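Local coordinates for F5/8 type C domain protein (Bacteroides ovatus, PDB 4ZRX) that is a putative alpha-L-fucosidase, probably hydrolysing terminal alpha-linked fucose from glycans, and carries an F5/8 type C domain that may bind carbohydrate, at residues A[378-383]-A[434-439]. Numbering follows the deposited sequence. Where two conformers were deposited one is given.
Sequences YALKSK and VNANKL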
loop_
_atom_site.group_PDB
_atom_site.type_symbol
_atom_site.label_atom_id
_atom_site.label_comp_id
_atom_site.label_asym_id
_atom_site.label_seq_id
_atom_site.Cartn_x
_atom_site.Cartn_y
_atom_site.Cartn_z
ATOM N N TYR A 378 24.462 19.838 -7.122
ATOM C CA TYR A 378 23.315 20.634 -7.447
ATOM C C TYR A 378 23.183 21.784 -6.465
ATOM O O TYR A 378 23.179 21.605 -5.256
ATOM C CB TYR A 378 22.037 19.793 -7.413
ATOM C CG TYR A 378 22.060 18.623 -8.376
ATOM C CD1 TYR A 378 22.640 17.420 -8.038
ATOM C CD2 TYR A 378 21.446 18.706 -9.602
ATOM C CE1 TYR A 378 22.678 16.397 -8.916
ATOM C CE2 TYR A 378 21.477 17.666 -10.490
ATOM C CZ TYR A 378 22.061 16.512 -10.177
ATOM O OH TYR A 378 22.115 15.446 -11.083
ATOM N N ALA A 379 23.046 22.996 -6.976
ATOM C CA ALA A 379 22.774 24.165 -6.138
ATOM C C ALA A 379 21.324 24.081 -5.672
ATOM O O ALA A 379 20.408 23.661 -6.431
ATOM C CB ALA A 379 22.987 25.481 -6.956
ATOM N N LEU A 380 21.117 24.508 -4.446
ATOM C CA LEU A 380 19.801 24.761 -3.895
ATOM C C LEU A 380 19.423 26.216 -3.937
ATOM O O LEU A 380 20.318 27.100 -3.983
ATOM C CB LEU A 380 19.737 24.213 -2.471
ATOM C CG LEU A 380 20.120 22.729 -2.363
ATOM C CD1 LEU A 380 20.114 22.273 -0.893
ATOM C CD2 LEU A 380 19.204 21.859 -3.190
ATOM N N LYS A 381 18.120 26.497 -3.931
ATOM C CA LYS A 381 17.574 27.849 -3.744
ATOM C C LYS A 381 18.054 28.431 -2.411
ATOM O O LYS A 381 18.353 27.693 -1.436
ATOM C CB LYS A 381 16.038 27.894 -3.766
ATOM C CG LYS A 381 15.421 27.558 -5.091
ATOM C CD LYS A 381 13.912 27.575 -4.955
ATOM C CE LYS A 381 13.289 27.290 -6.250
ATOM N NZ LYS A 381 11.838 27.110 -6.096
ATOM N N SER A 382 18.167 29.759 -2.397
ATOM C CA SER A 382 18.477 30.488 -1.188
ATOM C C SER A 382 17.623 30.095 0.025
ATOM O O SER A 382 16.395 30.008 -0.082
ATOM C CB SER A 382 18.326 32.020 -1.427
ATOM O OG SER A 382 18.697 32.676 -0.222
ATOM N N LYS A 383 18.316 29.839 1.147
ATOM C CA LYS A 383 17.730 29.582 2.470
ATOM C C LYS A 383 16.908 28.299 2.464
ATOM O O LYS A 383 15.752 28.296 2.891
ATOM C CB LYS A 383 16.884 30.785 2.963
ATOM C CG LYS A 383 17.764 32.012 3.195
ATOM C CD LYS A 383 16.979 33.166 3.748
ATOM C CE LYS A 383 17.960 34.208 4.230
ATOM N NZ LYS A 383 17.286 35.476 4.594
ATOM N N VAL A 434 17.818 19.398 7.312
ATOM C CA VAL A 434 19.062 20.161 7.336
ATOM C C VAL A 434 18.945 21.431 6.516
ATOM O O VAL A 434 18.224 21.483 5.502
ATOM C CB VAL A 434 20.227 19.304 6.839
ATOM C CG1 VAL A 434 20.085 18.942 5.364
ATOM C CG2 VAL A 434 21.558 19.984 7.093
ATOM N N ASN A 435 19.689 22.438 6.963
ATOM C CA ASN A 435 19.844 23.678 6.217
ATOM C C ASN A 435 21.069 23.497 5.341
ATOM O O ASN A 435 22.176 23.252 5.852
ATOM C CB ASN A 435 20.007 24.889 7.121
ATOM C CG ASN A 435 18.752 25.213 7.907
ATOM O OD1 ASN A 435 18.678 24.947 9.098
ATOM N ND2 ASN A 435 17.765 25.760 7.248
ATOM N N ALA A 436 20.881 23.612 4.021
ATOM C CA ALA A 436 21.953 23.365 3.056
ATOM C C ALA A 436 21.869 24.258 1.840
ATOM O O ALA A 436 20.764 24.733 1.496
ATOM C CB ALA A 436 21.917 21.939 2.611
ATOM N N ASN A 437 22.991 24.404 1.132
ATOM C CA ASN A 437 23.026 25.264 -0.086
ATOM C C ASN A 437 23.411 24.500 -1.354
ATOM O O ASN A 437 23.272 25.041 -2.460
ATOM C CB ASN A 437 23.871 26.497 0.152
ATOM C CG ASN A 437 25.368 26.177 0.290
ATOM O OD1 ASN A 437 25.991 25.734 -0.643
ATOM N ND2 ASN A 437 25.916 26.362 1.465
ATOM N N LYS A 438 23.831 23.250 -1.208
ATOM C CA LYS A 438 24.090 22.374 -2.292
ATOM C C LYS A 438 23.756 20.945 -1.876
ATOM O O LYS A 438 23.760 20.601 -0.692
ATOM C CB LYS A 438 25.545 22.434 -2.730
ATOM C CG LYS A 438 25.985 23.789 -3.445
ATOM C CD LYS A 438 27.436 23.717 -3.810
ATOM C CE LYS A 438 27.924 24.862 -4.791
ATOM N NZ LYS A 438 27.454 26.257 -4.558
ATOM N N LEU A 439 23.537 20.109 -2.889
ATOM C CA LEU A 439 23.377 18.699 -2.719
ATOM C C LEU A 439 24.379 18.025 -3.585
ATOM O O LEU A 439 24.729 18.515 -4.685
ATOM C CB LEU A 439 21.958 18.364 -3.174
ATOM C CG LEU A 439 21.151 17.318 -2.556
ATOM C CD1 LEU A 439 20.980 17.365 -1.042
ATOM C CD2 LEU A 439 19.794 17.356 -3.296
HETATM O O HOH W 1 20.186 27.584 1.217
#
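Leu380 leans across Asn437 and Ala436 where two antiparallel strands draw apart. Its CG stands anti to the carbonyl carbon (chi1 -55°), which brings CD1 over the peptide after Ala436, 3.5 Å from Ala436 O and 4.0 Å from Ala436 CB. The other branch, CD2, comes within 4.4 Å of Leu439 CB, so the isobutyl group spans the corner that the chain turns at Asn437. With alanine here, Ala436 CB and Leu439 CB would probably each lose an apolar neighbour, opening a gap at the bend. Behind the corner the pairing is regular: Tyr378 and Leu439 form a hydrogen-bonded pair, each N reaching the other's O in the carbonyl plane at 2.8 Å. The Tyr378 ring extends past this pair and presents an edge to Leu439 O. Ala379 and Lys438 make the adjoining non-hydrogen-bonded pair on the other face, where Lys438 CB lies 3.6 Å from Tyr378 O. Leu380 N still donates to Asn437 O, at 3.0 Å and nearly straight, but from 51° above the carbonyl plane; beyond it, a water sits within reach of both Lys381 O and Ala436 O. Val361 and Val455 cover the face bearing Tyr378 and Leu439. Strand 374-381 edges a four-stranded antiparallel sheet beside strand 438-446, in what is probably a beta-sandwich, as in the C-terminal domain of alpha-L-fucosidases, while strand 433-436 turns off to pair with strand 384-386.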